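Local coordinates for 1-phosphatidylinositol 4,5-bisphosphate phosphodiesterase (Drosophila melanogaster, PDB 6IRB), which belongs to the phosphoinositide phospholipase C-beta family and is represented here by a long, almost wholly helical region, probably its coiled-coil part, at residues H100-D103 and S104-A107; H89-E92 and E93-L97; R162-R165 and E166-N170. The protein carries 2 engineered substitutions. All coordinates share one frame; numbering follows the deposited sequence.

Contact 1 of 3, residues H100-D103 and S104-A107; sequences HVQD and SQDA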
ATOM      1  N   HIS A 100      -9.685   7.017  -1.818  1.00 82.36           N
ATOM      2  CA  HIS A 100     -10.765   6.256  -1.199  1.00 75.93           C
ATOM      3  C   HIS A 100     -11.433   7.019  -0.072  1.00 76.42           C
ATOM      4  O   HIS A 100     -12.646   7.248  -0.094  1.00 77.64           O
ATOM      5  CB  HIS A 100     -10.232   4.919  -0.673  1.00 71.99           C
ATOM      6  CG  HIS A 100     -10.053   3.878  -1.732  1.00 78.85           C
ATOM      7  ND1 HIS A 100     -10.106   4.169  -3.079  1.00 78.67           N
ATOM      8  CD2 HIS A 100      -9.872   2.538  -1.640  1.00 77.26           C
ATOM      9  CE1 HIS A 100      -9.958   3.055  -3.771  1.00 76.71           C
ATOM     10  NE2 HIS A 100      -9.812   2.051  -2.922  1.00 77.24           N
ATOM     11  N   VAL A 101     -10.642   7.468   0.898  1.00 76.31           N
ATOM     12  CA  VAL A 101     -11.211   8.183   2.034  1.00 75.56           C
ATOM     13  C   VAL A 101     -11.878   9.474   1.582  1.00 68.36           C
ATOM     14  O   VAL A 101     -13.049   9.723   1.894  1.00 65.67           O
ATOM     15  CB  VAL A 101     -10.134   8.440   3.099  1.00 74.12           C
ATOM     16  CG1 VAL A 101     -10.722   9.261   4.233  1.00 73.46           C
ATOM     17  CG2 VAL A 101      -9.580   7.104   3.612  1.00 66.07           C
ATOM     18  N   GLN A 102     -11.152  10.302   0.823  1.00 63.55           N
ATOM     19  CA  GLN A 102     -11.720  11.557   0.338  1.00 75.74           C
ATOM     20  C   GLN A 102     -13.021  11.323  -0.418  1.00 74.87           C
ATOM     21  O   GLN A 102     -14.020  12.014  -0.192  1.00 75.30           O
ATOM     22  CB  GLN A 102     -10.713  12.299  -0.540  1.00 87.27           C
ATOM     23  CG  GLN A 102     -11.028  13.792  -0.703  1.00101.44           C
ATOM     24  CD  GLN A 102     -10.701  14.624   0.541  1.00111.28           C
ATOM     25  OE1 GLN A 102      -9.942  14.192   1.416  1.00113.80           O
ATOM     26  NE2 GLN A 102     -11.290  15.818   0.627  1.00109.77           N
ATOM     27  N   ASP A 103     -13.028  10.354  -1.326  1.00 71.37           N
ATOM     28  CA  ASP A 103     -14.249  10.076  -2.071  1.00 70.22           C
ATOM     29  C   ASP A 103     -15.323   9.500  -1.157  1.00 66.50           C
ATOM     30  O   ASP A 103     -16.481   9.927  -1.216  1.00 68.08           O
ATOM     31  CB  ASP A 103     -13.937   9.197  -3.273  1.00 80.66           C
ATOM     32  CG  ASP A 103     -13.288   9.995  -4.395  1.00 93.70           C
ATOM     33  OD1 ASP A 103     -13.162  11.235  -4.240  1.00 87.90           O
ATOM     34  OD2 ASP A 103     -12.891   9.391  -5.413  1.00103.57           O
ATOM     35  N   SER A 104     -14.975   8.494  -0.343  1.00 63.89           N
ATOM     36  CA  SER A 104     -15.939   7.956   0.618  1.00 63.83           C
ATOM     37  C   SER A 104     -16.542   9.077   1.452  1.00 66.41           C
ATOM     38  O   SER A 104     -17.767   9.181   1.589  1.00 62.05           O
ATOM     39  CB  SER A 104     -15.271   6.930   1.532  1.00 69.47           C
ATOM     40  OG  SER A 104     -14.673   5.894   0.779  1.00 91.22           O
ATOM     41  N   GLN A 105     -15.683   9.917   2.033  1.00 64.72           N
ATOM     42  CA  GLN A 105     -16.132  11.116   2.726  1.00 61.42           C
ATOM     43  C   GLN A 105     -17.109  11.906   1.861  1.00 61.36           C
ATOM     44  O   GLN A 105     -18.270  12.118   2.228  1.00 59.75           O
ATOM     45  CB  GLN A 105     -14.924  11.977   3.094  1.00 69.99           C
ATOM     46  CG  GLN A 105     -15.269  13.434   3.348  1.00 89.72           C
ATOM     47  CD  GLN A 105     -14.147  14.204   4.007  1.00109.30           C
ATOM     48  OE1 GLN A 105     -13.318  13.630   4.716  1.00115.24           O
ATOM     49  NE2 GLN A 105     -14.104  15.514   3.762  1.00112.76           N
ATOM     50  N   ASP A 106     -16.626  12.358   0.701  1.00 64.13           N
ATOM     51  CA  ASP A 106     -17.431  13.072  -0.280  1.00 67.52           C
ATOM     52  C   ASP A 106     -18.784  12.401  -0.506  1.00 73.19           C
ATOM     53  O   ASP A 106     -19.834  13.049  -0.434  1.00 84.49           O
ATOM     54  CB  ASP A 106     -16.629  13.169  -1.584  1.00 74.27           C
ATOM     55  CG  ASP A 106     -15.605  14.314  -1.570  1.00 84.28           C
ATOM     56  OD1 ASP A 106     -15.294  14.842  -0.476  1.00 86.11           O
ATOM     57  OD2 ASP A 106     -15.066  14.648  -2.653  1.00 88.01           O
ATOM     58  N   ALA A 107     -18.775  11.096  -0.782  1.00 74.41           N
ATOM     59  CA  ALA A 107     -20.021  10.389  -1.062  1.00 62.04           C
ATOM     60  C   ALA A 107     -20.994  10.471   0.110  1.00 61.30           C
ATOM     61  O   ALA A 107     -22.161  10.837  -0.068  1.00 61.04           O
ATOM     62  CB  ALA A 107     -19.732   8.930  -1.411  1.00 63.66           C
TER
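The carbonyl oxygen of His100 is gripped twice by one residue, Ser104, a turn further along the chain. The backbone N of Ser104 bonds His100 O at 2.7 Å. The hydroxyl adds a second bond, Ser104 OG to His100 O, 2.6 Å long, but comes from above the carbonyl plane, 48° out of it. Its torsion explains the approach: with chi1 at -56° the OG lies opposite the carbonyl carbon and beside the backbone N, which folds it back against the preceding turn. The hydroxyl thus donates within its own helix, a common choice for serine in helices. Around this pair runs the i to i+4 bonding of an alpha-helix, here one section of the single long helix 18-150: Gln105 N binds Val101 O, Asp106 N binds Gln102 O, and Ala107 N binds Asp103 O. The bond from Asp106 N to Gln102 O is 2.8 Å. The same carbonyl also has the Asp106 carboxylate alongside, with OD1 of Asp106 3.1 Å from Gln102 O. Both atoms are acceptors and form no bond. Asp103 adds to the negative charge on this side, since its OD1 is 4.2 Å from Asp106 OD2. Gln105 CB also lies 3.4 Å from Gln102 O, and the side chain of Gln105 then runs out extended, while the chain of Gln102 bends at chi2 (75°). The two amide ends come near each other, NE2 of Gln102 being 4.2 Å from NE2 of Gln105; both are donors, so this is proximity without a bond.

Contact 2 of 3, residues H89-E92 and E93-L97; sequences HRKE and EWDML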
ATOM      1  N   HIS A  89       5.923   1.339  -4.312  1.00 98.78           N
ATOM      2  CA  HIS A  89       4.741   0.487  -4.195  1.00 94.71           C
ATOM      3  C   HIS A  89       3.976   0.831  -2.923  1.00 91.97           C
ATOM      4  O   HIS A  89       2.741   0.797  -2.899  1.00 89.49           O
ATOM      5  CB  HIS A  89       5.108  -0.999  -4.168  1.00 98.25           C
ATOM      6  CG  HIS A  89       5.148  -1.663  -5.512  1.00109.03           C
ATOM      7  ND1 HIS A  89       5.093  -3.036  -5.654  1.00111.01           N
ATOM      8  CD2 HIS A  89       5.230  -1.160  -6.767  1.00112.84           C
ATOM      9  CE1 HIS A  89       5.122  -3.348  -6.936  1.00112.11           C
ATOM     10  NE2 HIS A  89       5.216  -2.230  -7.634  1.00114.47           N
ATOM     11  N   ARG A  90       4.702   1.184  -1.859  1.00 89.01           N
ATOM     12  CA  ARG A  90       4.072   1.540  -0.593  1.00 85.30           C
ATOM     13  C   ARG A  90       3.326   2.857  -0.716  1.00 85.73           C
ATOM     14  O   ARG A  90       2.297   3.057  -0.057  1.00 82.86           O
ATOM     15  CB  ARG A  90       5.122   1.617   0.513  1.00 87.75           C
ATOM     16  CG  ARG A  90       5.434   0.287   1.192  1.00 98.18           C
ATOM     17  CD  ARG A  90       5.250   0.413   2.676  1.00110.88           C
ATOM     18  NE  ARG A  90       6.123   1.454   3.199  1.00132.31           N
ATOM     19  CZ  ARG A  90       6.025   1.970   4.420  1.00145.85           C
ATOM     20  NH1 ARG A  90       5.099   1.520   5.257  1.00150.79           N
ATOM     21  NH2 ARG A  90       6.859   2.930   4.808  1.00146.42           N
ATOM     22  N   LYS A  91       3.844   3.773  -1.535  1.00 91.43           N
ATOM     23  CA  LYS A  91       3.131   5.014  -1.808  1.00101.71           C
ATOM     24  C   LYS A  91       1.803   4.701  -2.472  1.00124.24           C
ATOM     25  O   LYS A  91       0.739   5.081  -1.972  1.00131.01           O
ATOM     26  CB  LYS A  91       3.981   5.941  -2.680  1.00 96.28           C
ATOM     27  CG  LYS A  91       3.303   7.255  -3.029  1.00 95.93           C
ATOM     28  CD  LYS A  91       3.864   7.858  -4.299  1.00102.31           C
ATOM     29  CE  LYS A  91       4.193   9.332  -4.064  1.00106.08           C
ATOM     30  NZ  LYS A  91       4.293  10.136  -5.312  1.00112.10           N
ATOM     31  N   GLU A  92       1.864   4.063  -3.641  1.00137.85           N
ATOM     32  CA  GLU A  92       0.715   3.574  -4.395  1.00142.87           C
ATOM     33  C   GLU A  92      -0.472   3.250  -3.481  1.00131.65           C
ATOM     34  O   GLU A  92      -1.585   3.717  -3.743  1.00127.10           O
ATOM     35  CB  GLU A  92       1.145   2.365  -5.231  1.00156.76           C
ATOM     36  CG  GLU A  92       1.841   2.768  -6.540  1.00161.50           C
ATOM     37  CD  GLU A  92       2.065   1.603  -7.488  1.00168.06           C
ATOM     38  OE1 GLU A  92       2.280   1.846  -8.695  1.00172.72           O
ATOM     39  OE2 GLU A  92       2.035   0.445  -7.027  1.00170.17           O
ATOM     40  N   GLU A  93      -0.265   2.445  -2.426  1.00122.84           N
ATOM     41  CA  GLU A  93      -1.338   2.218  -1.451  1.00110.40           C
ATOM     42  C   GLU A  93      -1.734   3.528  -0.767  1.00100.24           C
ATOM     43  O   GLU A  93      -2.915   3.893  -0.733  1.00 92.95           O
ATOM     44  CB  GLU A  93      -0.932   1.166  -0.399  1.00110.50           C
ATOM     45  CG  GLU A  93      -0.276   1.719   0.893  1.00115.53           C
ATOM     46  CD  GLU A  93      -0.107   0.720   2.017  1.00119.36           C
ATOM     47  OE1 GLU A  93       0.357   1.136   3.104  1.00114.90           O
ATOM     48  OE2 GLU A  93      -0.429  -0.469   1.825  1.00124.75           O
ATOM     49  N   TRP A  94      -0.753   4.256  -0.222  1.00 94.15           N
ATOM     50  CA  TRP A  94      -1.052   5.476   0.510  1.00 94.28           C
ATOM     51  C   TRP A  94      -1.682   6.504  -0.404  1.00 96.85           C
ATOM     52  O   TRP A  94      -2.594   7.234  -0.005  1.00104.40           O
ATOM     53  CB  TRP A  94       0.226   6.034   1.118  1.00103.28           C
ATOM     54  CG  TRP A  94       0.002   7.242   1.949  1.00115.01           C
ATOM     55  CD1 TRP A  94      -0.526   7.287   3.200  1.00120.71           C
ATOM     56  CD2 TRP A  94       0.287   8.600   1.582  1.00115.43           C
ATOM     57  NE1 TRP A  94      -0.576   8.586   3.645  1.00122.35           N
ATOM     58  CE2 TRP A  94      -0.080   9.411   2.672  1.00118.52           C
ATOM     59  CE3 TRP A  94       0.826   9.205   0.442  1.00113.26           C
ATOM     60  CZ2 TRP A  94       0.075  10.795   2.660  1.00118.99           C
ATOM     61  CZ3 TRP A  94       0.978  10.579   0.431  1.00116.40           C
ATOM     62  CH2 TRP A  94       0.602  11.360   1.531  1.00120.78           C
ATOM     63  N   ASP A  95      -1.220   6.547  -1.650  1.00 94.76           N
ATOM     64  CA  ASP A  95      -1.755   7.488  -2.617  1.00 90.01           C
ATOM     65  C   ASP A  95      -3.224   7.190  -2.853  1.00 81.77           C
ATOM     66  O   ASP A  95      -4.088   8.073  -2.769  1.00 74.72           O
ATOM     67  CB  ASP A  95      -0.971   7.354  -3.928  1.00 96.24           C
ATOM     68  CG  ASP A  95       0.037   8.465  -4.139  1.00 96.28           C
ATOM     69  OD1 ASP A  95       0.380   9.167  -3.160  1.00 97.96           O
ATOM     70  OD2 ASP A  95       0.500   8.612  -5.294  1.00 89.59           O
HETATM   71  N   MSE A  96      -3.514   5.933  -3.137  1.00 83.81           N
HETATM   72  CA  MSE A  96      -4.840   5.472  -3.439  1.00 90.77           C
HETATM   73  C   MSE A  96      -5.749   5.587  -2.229  1.00 88.57           C
HETATM   74  O   MSE A  96      -6.854   6.110  -2.338  1.00 99.50           O
HETATM   75  CB  MSE A  96      -4.756   4.046  -3.951  1.00109.80           C
HETATM   76  CG  MSE A  96      -6.055   3.351  -4.086  1.00131.10           C
HETATM   77 SE   MSE A  96      -5.863   1.888  -5.358  1.00150.17          SE
HETATM   78  CE  MSE A  96      -7.654   1.392  -5.259  1.00155.00           C
ATOM     79  N   LEU A  97      -5.304   5.061  -1.085  1.00 84.60           N
ATOM     80  CA  LEU A  97      -6.150   5.078   0.104  1.00 84.73           C
ATOM     81  C   LEU A  97      -6.690   6.475   0.371  1.00 87.37           C
ATOM     82  O   LEU A  97      -7.883   6.642   0.655  1.00 87.08           O
ATOM     83  CB  LEU A  97      -5.376   4.560   1.321  1.00 88.40           C
ATOM     84  CG  LEU A  97      -5.139   3.052   1.393  1.00101.80           C
ATOM     85  CD1 LEU A  97      -4.737   2.616   2.791  1.00 99.74           C
ATOM     86  CD2 LEU A  97      -6.414   2.330   0.981  1.00108.96           C
TER
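Successive turns of one helix meet here through side chains on its surface: Lys91 reaches forward to Asp95, four residues on, near the middle of the long helix 18-150. The two side chains run obliquely to one another, and the aliphatic part of the lysine does most of the touching. Lys91 CG lies 3.5 Å from Asp95 OD1, and Lys91 CD is 3.6 Å from Asp95 OD2, so both carboxylate oxygens face the methylene chain. The lysine begins with CG opposite its backbone N (chi1 179°) and bends later, at chi3, which leaves NZ of Lys91 4.1 Å from OD2 of Asp95, beyond a salt bridge. Asp95 OD1 also forms a weak, long ion pair with Arg98, and that arginine makes a cation-pi contact with Trp94. On another flank of the helix Glu93 CG lies beside the Arg90 carbonyl before the extended chain of Glu93 leads outward. The backbone beneath keeps the alpha-helical pattern, with Trp94 N bonded to Arg90 O at 3.3 Å and Met96 N, of a selenomethionine, bonded to Glu92 O at 3.0 Å. Glu93 N reaches His89 O in a weak bond. With Lys91 and Arg98 on its two sides along the sequence, the Asp95 carboxylate probably gains a diffuse stabilisation from positive charge rather than one fixed ion pair.

Contact 3 of 3, residues R162-R165 and E166-N170; sequences RRLR and EKRQN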
ATOM      1  N   ARG A 162     -81.661  34.680   6.489  1.00129.33           N
ATOM      2  CA  ARG A 162     -80.911  35.456   7.475  1.00138.46           C
ATOM      3  C   ARG A 162     -79.927  34.592   8.262  1.00126.18           C
ATOM      4  O   ARG A 162     -78.848  35.070   8.638  1.00126.10           O
ATOM      5  CB  ARG A 162     -81.879  36.131   8.451  1.00155.68           C
ATOM      6  CG  ARG A 162     -81.244  36.459   9.803  1.00164.07           C
ATOM      7  CD  ARG A 162     -81.570  35.416  10.872  1.00169.27           C
ATOM      8  NE  ARG A 162     -81.123  35.834  12.195  1.00174.15           N
ATOM      9  CZ  ARG A 162     -81.426  35.197  13.319  1.00178.40           C
ATOM     10  NH1 ARG A 162     -82.171  34.102  13.282  1.00181.30           N
ATOM     11  NH2 ARG A 162     -80.983  35.651  14.479  1.00179.47           N
ATOM     12  N   ARG A 163     -80.248  33.311   8.479  1.00113.39           N
ATOM     13  CA  ARG A 163     -79.431  32.488   9.370  1.00104.60           C
ATOM     14  C   ARG A 163     -78.208  31.937   8.657  1.00101.67           C
ATOM     15  O   ARG A 163     -77.120  31.896   9.246  1.00 98.23           O
ATOM     16  CB  ARG A 163     -80.255  31.348   9.983  1.00100.85           C
ATOM     17  CG  ARG A 163     -79.435  30.317  10.806  1.00 97.81           C
ATOM     18  CD  ARG A 163     -79.746  30.287  12.307  1.00101.38           C
ATOM     19  NE  ARG A 163     -79.064  29.184  13.004  1.00 96.80           N
ATOM     20  CZ  ARG A 163     -78.040  29.324  13.848  1.00 91.78           C
ATOM     21  NH1 ARG A 163     -77.567  30.529  14.134  1.00 98.07           N
ATOM     22  NH2 ARG A 163     -77.500  28.255  14.426  1.00 85.15           N
ATOM     23  N   LEU A 164     -78.361  31.465   7.415  1.00 96.93           N
ATOM     24  CA  LEU A 164     -77.173  31.092   6.655  1.00 94.32           C
ATOM     25  C   LEU A 164     -76.215  32.275   6.554  1.00101.60           C
ATOM     26  O   LEU A 164     -75.004  32.114   6.734  1.00102.13           O
ATOM     27  CB  LEU A 164     -77.552  30.534   5.280  1.00 89.76           C
ATOM     28  CG  LEU A 164     -78.346  31.272   4.200  1.00102.69           C
ATOM     29  CD1 LEU A 164     -77.525  32.322   3.453  1.00108.07           C
ATOM     30  CD2 LEU A 164     -78.930  30.255   3.223  1.00105.80           C
ATOM     31  N   ARG A 165     -76.740  33.477   6.284  1.00101.23           N
ATOM     32  CA  ARG A 165     -75.886  34.661   6.272  1.00 98.19           C
ATOM     33  C   ARG A 165     -75.174  34.825   7.607  1.00 91.86           C
ATOM     34  O   ARG A 165     -73.996  35.201   7.652  1.00 91.65           O
ATOM     35  CB  ARG A 165     -76.713  35.900   5.938  1.00108.72           C
ATOM     36  CG  ARG A 165     -76.783  36.205   4.457  1.00115.69           C
ATOM     37  CD  ARG A 165     -77.594  37.460   4.202  1.00129.26           C
ATOM     38  NE  ARG A 165     -77.562  38.369   5.345  1.00141.87           N
ATOM     39  CZ  ARG A 165     -76.654  39.326   5.522  1.00147.74           C
ATOM     40  NH1 ARG A 165     -75.680  39.498   4.636  1.00145.76           N
ATOM     41  NH2 ARG A 165     -76.713  40.104   6.594  1.00150.56           N
ATOM     42  N   GLU A 166     -75.874  34.521   8.705  1.00 92.30           N
ATOM     43  CA  GLU A 166     -75.248  34.470  10.024  1.00 99.98           C
ATOM     44  C   GLU A 166     -74.267  33.307  10.134  1.00 96.11           C
ATOM     45  O   GLU A 166     -73.137  33.473  10.612  1.00 91.54           O
ATOM     46  CB  GLU A 166     -76.327  34.351  11.100  1.00113.31           C
ATOM     47  CG  GLU A 166     -75.833  34.591  12.506  1.00126.62           C
ATOM     48  CD  GLU A 166     -76.428  33.590  13.481  1.00135.02           C
ATOM     49  OE1 GLU A 166     -75.890  33.448  14.599  1.00136.01           O
ATOM     50  OE2 GLU A 166     -77.452  32.961  13.132  1.00136.74           O
ATOM     51  N   LYS A 167     -74.682  32.124   9.679  1.00 91.14           N
ATOM     52  CA  LYS A 167     -73.850  30.931   9.793  1.00 79.25           C
ATOM     53  C   LYS A 167     -72.627  31.028   8.894  1.00 70.21           C
ATOM     54  O   LYS A 167     -71.491  30.885   9.356  1.00 67.82           O
ATOM     55  CB  LYS A 167     -74.679  29.692   9.438  1.00 84.01           C
ATOM     56  CG  LYS A 167     -75.642  29.236  10.536  1.00 97.86           C
ATOM     57  CD  LYS A 167     -76.054  27.770  10.365  1.00101.99           C
ATOM     58  CE  LYS A 167     -76.720  27.224  11.625  1.00102.08           C
ATOM     59  NZ  LYS A 167     -77.286  25.850  11.488  1.00 98.40           N
ATOM     60  N   ARG A 168     -72.853  31.247   7.595  1.00 71.07           N
ATOM     61  CA  ARG A 168     -71.780  31.327   6.602  1.00 71.91           C
ATOM     62  C   ARG A 168     -70.625  32.210   7.055  1.00 76.30           C
ATOM     63  O   ARG A 168     -69.462  31.782   7.044  1.00 74.46           O
ATOM     64  CB  ARG A 168     -72.360  31.864   5.297  1.00 73.12           C
ATOM     65  CG  ARG A 168     -73.231  30.868   4.582  1.00 82.44           C
ATOM     66  CD  ARG A 168     -72.900  30.766   3.131  1.00 90.99           C
ATOM     67  NE  ARG A 168     -73.559  31.873   2.446  1.00103.91           N
ATOM     68  CZ  ARG A 168     -74.183  31.768   1.278  1.00110.38           C
ATOM     69  NH1 ARG A 168     -74.233  30.598   0.653  1.00108.22           N
ATOM     70  NH2 ARG A 168     -74.756  32.836   0.738  1.00114.20           N
ATOM     71  N   GLN A 169     -70.924  33.453   7.449  1.00 86.19           N
ATOM     72  CA  GLN A 169     -69.859  34.349   7.892  1.00101.94           C
ATOM     73  C   GLN A 169     -69.189  33.836   9.161  1.00 99.83           C
ATOM     74  O   GLN A 169     -67.956  33.883   9.277  1.00104.69           O
ATOM     75  CB  GLN A 169     -70.374  35.776   8.060  1.00117.50           C
ATOM     76  CG  GLN A 169     -69.245  36.809   7.872  1.00130.15           C
ATOM     77  CD  GLN A 169     -69.119  37.333   6.436  1.00136.15           C
ATOM     78  OE1 GLN A 169     -69.533  36.676   5.478  1.00136.76           O
ATOM     79  NE2 GLN A 169     -68.521  38.514   6.288  1.00137.93           N
ATOM     80  N   ASN A 170     -69.976  33.377  10.136  1.00 94.20           N
ATOM     81  CA  ASN A 170     -69.387  32.709  11.293  1.00 91.50           C
ATOM     82  C   ASN A 170     -68.407  31.633  10.832  1.00 86.49           C
ATOM     83  O   ASN A 170     -67.264  31.569  11.296  1.00 82.95           O
ATOM     84  CB  ASN A 170     -70.507  32.124  12.165  1.00104.78           C
ATOM     85  CG  ASN A 170     -69.998  31.436  13.438  1.00112.98           C
ATOM     86  OD1 ASN A 170     -68.876  30.929  13.500  1.00111.79           O
ATOM     87  ND2 ASN A 170     -70.842  31.428  14.467  1.00114.51           N
TER
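Arg163 reaches Glu166 and Lys167 with nearly the whole length of its side chain. From CB it departs with CG opposite the backbone N (chi1 173°), which directs it along the helix toward the following turn. There Arg163 CG comes within 4.0 Å of Lys167 CG, a contact between methylene groups. A bend at chi2 then places Arg163 CD 3.6 Å from Glu166 OE2, and the chain beyond it brings one face of the guanidinium against the lysine: NE of Arg163 is 3.4 Å from CE of Lys167, and CZ and NH2 also face that methylene. At the tip the remaining nitrogen makes the salt bridge, Arg163 NH1 to Glu166 OE2, at 2.6 Å. The oxygen lies close to the guanidinium plane at its edge, whereas the nitrogen meets it on the syn side, 31° out of the carboxylate plane; the two flat groups are turned 44° against each other. One arginine therefore has a carboxylate at its edge and an aliphatic chain over a face. Lys167 NZ is 3.8 Å from Arg163 NH2, a like-charge approach that the carboxylates nearby probably offset. Beginning at the next residue, Leu164 and Arg168 run side by side, and the leucine CD1 sits over a face of the Arg168 guanidinium, toward its rim, 3.9 Å from its NH2. Early in helix 157-210, just beyond the hairpin turn, Lys167 carries this cluster across to the partner helix 18-150, where its NZ forms a salt bridge with Glu148.

Overall arrangement
All three contacts lie between consecutive turns of a helix, on a chain folded as one very long helix that doubles back into a second. Contacts 2 and 1 follow each other on helix 18-150, with two residues between them and centres 16 Å apart. Contact 3 belongs to helix 157-210, beyond the turn. Its centre is 65 Å from that of contact 1 and 81 Å from that of contact 2, and the nearest atoms are about 51 Å and about 65 Å away. Contacts 1 and 2 thus sample the body of the rod, whereas contact 3 marks its hairpin end.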